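Side-chain contact in cystalysin (Treponema denticola, PDB 1C7N), which is a pyridoxal-5'-phosphate-dependent enzyme of the class I and II aminotransferase family, with two chains in its assembly: residues D293-I296 with K297-K301. Numbering follows the deposited sequence.
Sequences DGCI and KVIDK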
ATOM      1  N   ASP A 293       1.824  -1.922  27.559  1.00 14.10           N
ATOM      2  CA  ASP A 293       2.150  -2.606  28.811  1.00 15.41           C
ATOM      3  C   ASP A 293       0.930  -3.378  29.292  1.00 14.07           C
ATOM      4  O   ASP A 293       1.030  -4.537  29.705  1.00 13.86           O
ATOM      5  CB  ASP A 293       2.568  -1.613  29.907  1.00 17.99           C
ATOM      6  CG  ASP A 293       3.880  -0.915  29.603  1.00 20.57           C
ATOM      7  OD1 ASP A 293       4.770  -1.547  28.998  1.00 20.91           O
ATOM      8  OD2 ASP A 293       4.026   0.264  29.990  1.00 23.51           O
ATOM      9  N   GLY A 294      -0.225  -2.723  29.239  1.00 14.07           N
ATOM     10  CA  GLY A 294      -1.458  -3.359  29.664  1.00 12.84           C
ATOM     11  C   GLY A 294      -1.840  -4.525  28.771  1.00 12.70           C
ATOM     12  O   GLY A 294      -2.360  -5.541  29.248  1.00 12.18           O
ATOM     13  N   CYS A 295      -1.580  -4.387  27.473  1.00 11.42           N
ATOM     14  CA  CYS A 295      -1.899  -5.446  26.516  1.00 11.85           C
ATOM     15  C   CYS A 295      -1.072  -6.693  26.812  1.00 11.84           C
ATOM     16  O   CYS A 295      -1.598  -7.803  26.859  1.00 13.44           O
ATOM     17  CB  CYS A 295      -1.624  -4.969  25.086  1.00 11.42           C
ATOM     18  SG  CYS A 295      -2.136  -6.137  23.796  1.00 11.84           S
ATOM     19  N   ILE A 296       0.228  -6.502  27.006  1.00 12.21           N
ATOM     20  CA  ILE A 296       1.128  -7.606  27.312  1.00 12.71           C
ATOM     21  C   ILE A 296       0.703  -8.323  28.593  1.00 13.34           C
ATOM     22  O   ILE A 296       0.794  -9.547  28.691  1.00 12.25           O
ATOM     23  CB  ILE A 296       2.586  -7.102  27.438  1.00 13.19           C
ATOM     24  CG1 ILE A 296       3.107  -6.697  26.057  1.00 14.10           C
ATOM     25  CG2 ILE A 296       3.477  -8.189  28.019  1.00 14.47           C
ATOM     26  CD1 ILE A 296       4.464  -6.014  26.085  1.00 16.60           C
ATOM     27  N   LYS A 297       0.233  -7.563  29.577  1.00 14.66           N
ATOM     28  CA  LYS A 297      -0.217  -8.158  30.831  1.00 14.60           C
ATOM     29  C   LYS A 297      -1.383  -9.107  30.576  1.00 14.07           C
ATOM     30  O   LYS A 297      -1.398 -10.229  31.076  1.00 12.24           O
ATOM     31  CB  LYS A 297      -0.636  -7.070  31.827  1.00 17.39           C
ATOM     32  CG  LYS A 297       0.540  -6.321  32.431  1.00 21.45           C
ATOM     33  CD  LYS A 297       0.084  -5.260  33.423  1.00 24.35           C
ATOM     34  CE  LYS A 297       1.276  -4.651  34.146  1.00 26.27           C
ATOM     35  NZ  LYS A 297       2.054  -5.700  34.870  1.00 26.66           N
ATOM     36  N   VAL A 298      -2.357  -8.662  29.784  1.00 12.71           N
ATOM     37  CA  VAL A 298      -3.511  -9.504  29.471  1.00 12.31           C
ATOM     38  C   VAL A 298      -3.097 -10.763  28.698  1.00 11.78           C
ATOM     39  O   VAL A 298      -3.609 -11.862  28.958  1.00 10.34           O
ATOM     40  CB  VAL A 298      -4.559  -8.724  28.650  1.00 12.61           C
ATOM     41  CG1 VAL A 298      -5.736  -9.622  28.323  1.00 11.50           C
ATOM     42  CG2 VAL A 298      -5.031  -7.502  29.444  1.00 13.51           C
ATOM     43  N   ILE A 299      -2.171 -10.603  27.753  1.00 10.41           N
ATOM     44  CA  ILE A 299      -1.688 -11.726  26.956  1.00  9.62           C
ATOM     45  C   ILE A 299      -1.024 -12.746  27.871  1.00 10.79           C
ATOM     46  O   ILE A 299      -1.268 -13.945  27.758  1.00 10.88           O
ATOM     47  CB  ILE A 299      -0.676 -11.255  25.892  1.00  9.51           C
ATOM     48  CG1 ILE A 299      -1.379 -10.312  24.911  1.00  8.93           C
ATOM     49  CG2 ILE A 299      -0.095 -12.454  25.148  1.00  9.84           C
ATOM     50  CD1 ILE A 299      -0.442  -9.581  23.979  1.00 11.26           C
ATOM     51  N   ASP A 300      -0.186 -12.258  28.780  1.00 10.15           N
ATOM     52  CA  ASP A 300       0.507 -13.120  29.736  1.00 11.24           C
ATOM     53  C   ASP A 300      -0.544 -13.850  30.590  1.00 11.15           C
ATOM     54  O   ASP A 300      -0.416 -15.051  30.872  1.00 10.39           O
ATOM     55  CB  ASP A 300       1.445 -12.262  30.599  1.00 12.62           C
ATOM     56  CG  ASP A 300       2.227 -13.073  31.624  1.00 13.06           C
ATOM     57  OD1 ASP A 300       2.620 -14.220  31.337  1.00 15.39           O
ATOM     58  OD2 ASP A 300       2.470 -12.541  32.722  1.00 15.99           O
ATOM     59  N   LYS A 301      -1.588 -13.133  30.999  1.00 10.27           N
ATOM     60  CA  LYS A 301      -2.652 -13.758  31.787  1.00 11.37           C
ATOM     61  C   LYS A 301      -3.325 -14.864  30.971  1.00 10.55           C
ATOM     62  O   LYS A 301      -3.570 -15.965  31.476  1.00  9.86           O
ATOM     63  CB  LYS A 301      -3.707 -12.720  32.210  1.00 13.15           C
ATOM     64  CG  LYS A 301      -3.272 -11.791  33.346  1.00 16.36           C
ATOM     65  CD  LYS A 301      -3.078 -12.563  34.654  1.00 19.01           C
ATOM     66  CE  LYS A 301      -2.858 -11.637  35.848  1.00 21.52           C
ATOM     67  NZ  LYS A 301      -1.622 -10.814  35.720  1.00 23.57           N
TER
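Lys297 and Asp293, one helical turn apart, meet where the lysine's aliphatic chain passes the aspartate's carbonyl on an exposed face of helix 289-313. CG of Lys297, set opposite its own carbonyl carbon by a chi1 of -74°, sits 3.3 Å from O of Asp293, the oxygen that the backbone N of Lys297 also bonds. From there the chain runs on extended as far as CE.

Ile296 takes part through both its side chain and its backbone. Its CB lies 3.2 Å from N of Lys297, and the CG2 branch keeps beside the same nitrogen, 3.7 Å away. Its carbonyl O accepts N of Asp300 at 2.9 Å, with an N-H...O angle of 163°. CB of Asp300 is packed 3.4 Å from that oxygen, while its carboxylate turns down the chain, where OD1 forms a salt bridge with Arg304 and a hydrogen bond with Gln303.

Backbone bonds from N-H to the carbonyl four residues earlier, repeated along the chain, define an alpha helix; helix 289-313 belongs to the aminotransferase-type fold of a pyridoxal-5'-phosphate enzyme, and the side chain of Ile299 is about 13 Å from the bound pyridoxal-5'-phosphate.

On the buried face the same spacing pairs Cys295 with Ile299: SG of Cys295 lies 3.8 Å from CD1 of Ile299, an apolar contact. With chi1 at -63°, CG1 of Ile299 points back along the helix, 3.2 Å from O of Cys295, so the branch lies against the peptide before CD1 goes on to the sulfur. The same oxygen accepts the backbone N-H of Ile299. Loop residues Phe5 and Met41 touch Cys295, and Tyr326 touches Ile299.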